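Local coordinates for putative iron binding protein (Bordetella pertussis Tohama I, PDB 2OWT), which binds ferric iron, probably as the periplasmic solute-binding component of a bacterial iron-uptake transporter, at residues Y11-P16 / V37-G42. Residues are numbered along the deposited sequence; the frame is centred on the assembly and turned at random.
Sequences YTTREP and VFVKDG. With CO3 (carbonate ion), chain C.
Val37 lies over one face of the Tyr11 ring, its CB 4.0 Å from the ring centroid and only 10° off the normal, a CH-pi contact; CG2 reaches out along the ring to CE1. The phenol OH of Tyr11 bonds to Glu50 of helix 43-50. On the other face of the sheet Phe38 and Thr12 run side by side, Thr12 CG2 meeting Phe38 CD2 at 3.6 Å. Thr12 turns its OG1 away from its own N (chi1 -172°) and accepts from Arg14 N at 3.0 Å, an ST turn that bends the chain after the strand; the same hydroxyl is hydrogen-bonded to Met60 O of strand 58-61. The bend carries Pro16 back across Phe38: CG of the proline sits over the ring centre, 3.9 Å from the centroid, while Arg14 O approaches the ring edge near its plane. Two parallel-strand hydrogen bonds join the backbones, Thr12 N to Val37 O and Val39 N to Thr12 O, the second less straight (137° at the hydrogen). The bent Arg14 side chain leads away from Val37-Gly42 and presents its guanidinium edge to a carbonate, NE to O3 at 2.8 Å; Glu15 N grips the same oxygen. The side chain of Arg14 lies about 5 Å from the bound iron(III) ion. Two neighbouring parallel strands of a beta-alpha-beta unit thus end together, the first running into a loop that here holds a carbonate beside the iron site of this periplasmic-binding-protein fold.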
loop_
_atom_site.group_PDB
_atom_site.type_symbol
_atom_site.label_atom_id
_atom_site.label_comp_id
_atom_site.label_asym_id
_atom_site.label_seq_id
_atom_site.Cartn_x
_atom_site.Cartn_y
_atom_site.Cartn_z
ATOM N N TYR A 11 -6.997 -9.903 11.207
ATOM C CA TYR A 11 -5.542 -9.981 11.177
ATOM C C TYR A 11 -5.055 -9.069 10.052
ATOM O O TYR A 11 -5.492 -9.198 8.902
ATOM C CB TYR A 11 -5.100 -11.413 10.883
ATOM C CG TYR A 11 -5.231 -12.396 12.022
ATOM C CD1 TYR A 11 -6.379 -12.438 12.825
ATOM C CD2 TYR A 11 -4.217 -13.323 12.267
ATOM C CE1 TYR A 11 -6.502 -13.350 13.856
ATOM C CE2 TYR A 11 -4.328 -14.247 13.293
ATOM C CZ TYR A 11 -5.470 -14.254 14.084
ATOM O OH TYR A 11 -5.565 -15.171 15.094
ATOM N N THR A 12 -4.148 -8.155 10.369
ATOM C CA THR A 12 -3.677 -7.220 9.355
ATOM C C THR A 12 -2.244 -6.698 9.552
ATOM O O THR A 12 -1.709 -6.677 10.666
ATOM C CB THR A 12 -4.655 -6.025 9.176
ATOM O OG1 THR A 12 -4.236 -5.238 8.052
ATOM C CG2 THR A 12 -4.704 -5.147 10.429
ATOM N N THR A 13 -1.643 -6.292 8.443
ATOM C CA THR A 13 -0.336 -5.666 8.451
ATOM C C THR A 13 -0.491 -4.150 8.474
ATOM O O THR A 13 0.505 -3.417 8.456
ATOM C CB THR A 13 0.474 -6.045 7.211
ATOM O OG1 THR A 13 -0.373 -5.955 6.056
ATOM C CG2 THR A 13 1.045 -7.457 7.340
ATOM N N ARG A 14 -1.744 -3.686 8.522
ATOM C CA ARG A 14 -2.017 -2.260 8.513
ATOM C C ARG A 14 -1.548 -1.542 9.772
ATOM O O ARG A 14 -1.490 -2.115 10.863
ATOM C CB ARG A 14 -3.491 -1.962 8.249
ATOM C CG ARG A 14 -3.939 -2.292 6.833
ATOM C CD ARG A 14 -4.914 -1.274 6.301
ATOM N NE ARG A 14 -4.235 -0.003 6.060
ATOM C CZ ARG A 14 -4.734 0.999 5.339
ATOM N NH1 ARG A 14 -5.934 0.901 4.762
ATOM N NH2 ARG A 14 -4.016 2.107 5.192
ATOM N N GLU A 15 -1.217 -0.272 9.607
ATOM C CA GLU A 15 -0.990 0.588 10.744
ATOM C C GLU A 15 -2.323 0.719 11.511
ATOM O O GLU A 15 -3.368 0.995 10.894
ATOM C CB GLU A 15 -0.503 1.939 10.244
ATOM C CG GLU A 15 0.620 2.529 11.042
ATOM C CD GLU A 15 1.308 3.649 10.289
ATOM O OE1 GLU A 15 0.656 4.680 10.057
ATOM O OE2 GLU A 15 2.495 3.491 9.916
ATOM N N PRO A 16 -2.306 0.462 12.837
ATOM C CA PRO A 16 -3.494 0.613 13.686
ATOM C C PRO A 16 -4.228 1.955 13.536
ATOM O O PRO A 16 -5.446 1.961 13.406
ATOM C CB PRO A 16 -2.939 0.452 15.108
ATOM C CG PRO A 16 -1.712 -0.377 14.948
ATOM C CD PRO A 16 -1.140 -0.024 13.600
ATOM N N VAL A 37 -5.684 -8.326 15.426
ATOM C CA VAL A 37 -4.303 -8.777 15.547
ATOM C C VAL A 37 -3.498 -8.056 14.480
ATOM O O VAL A 37 -3.722 -8.250 13.290
ATOM C CB VAL A 37 -4.151 -10.318 15.400
ATOM C CG1 VAL A 37 -2.695 -10.705 15.368
ATOM C CG2 VAL A 37 -4.863 -11.062 16.525
ATOM N N PHE A 38 -2.583 -7.201 14.920
ATOM C CA PHE A 38 -1.689 -6.488 14.029
ATOM C C PHE A 38 -0.346 -7.192 13.996
ATOM O O PHE A 38 0.134 -7.704 15.009
ATOM C CB PHE A 38 -1.518 -5.031 14.467
ATOM C CG PHE A 38 -2.787 -4.237 14.435
ATOM C CD1 PHE A 38 -3.619 -4.174 15.551
ATOM C CD2 PHE A 38 -3.160 -3.557 13.291
ATOM C CE1 PHE A 38 -4.807 -3.424 15.518
ATOM C CE2 PHE A 38 -4.323 -2.818 13.242
ATOM C CZ PHE A 38 -5.154 -2.742 14.357
ATOM N N VAL A 39 0.264 -7.189 12.822
ATOM C CA VAL A 39 1.429 -8.000 12.548
ATOM C C VAL A 39 2.348 -7.147 11.675
ATOM O O VAL A 39 1.860 -6.406 10.828
ATOM C CB VAL A 39 0.937 -9.343 11.890
ATOM C CG1 VAL A 39 1.412 -9.527 10.459
ATOM C CG2 VAL A 39 1.230 -10.538 12.767
ATOM N N LYS A 40 3.664 -7.196 11.904
ATOM C CA LYS A 40 4.593 -6.448 11.048
ATOM C C LYS A 40 4.634 -7.089 9.671
ATOM O O LYS A 40 4.724 -6.403 8.665
ATOM C CB LYS A 40 6.022 -6.386 11.612
ATOM C CG LYS A 40 6.172 -5.962 13.078
ATOM C CD LYS A 40 5.580 -4.584 13.373
ATOM C CE LYS A 40 5.099 -4.507 14.832
ATOM N NZ LYS A 40 6.216 -4.388 15.825
ATOM N N ASP A 41 4.551 -8.415 9.659
ATOM C CA ASP A 41 4.730 -9.245 8.474
ATOM C C ASP A 41 4.421 -10.684 8.897
ATOM O O ASP A 41 4.077 -10.923 10.060
ATOM C CB ASP A 41 6.178 -9.142 7.973
ATOM C CG ASP A 41 7.192 -9.570 9.023
ATOM O OD1 ASP A 41 8.302 -8.995 9.065
ATOM O OD2 ASP A 41 6.888 -10.491 9.808
ATOM N N GLY A 42 4.584 -11.636 7.973
ATOM C CA GLY A 42 4.421 -13.060 8.274
ATOM C C GLY A 42 2.990 -13.484 8.528
ATOM O O GLY A 42 2.719 -14.401 9.303
HETATM C C CO3 C . -0.618 1.152 6.249
HETATM O O1 CO3 C . 0.581 1.072 6.732
HETATM O O2 CO3 C . -0.788 1.771 5.128
HETATM O O3 CO3 C . -1.632 0.621 6.861
#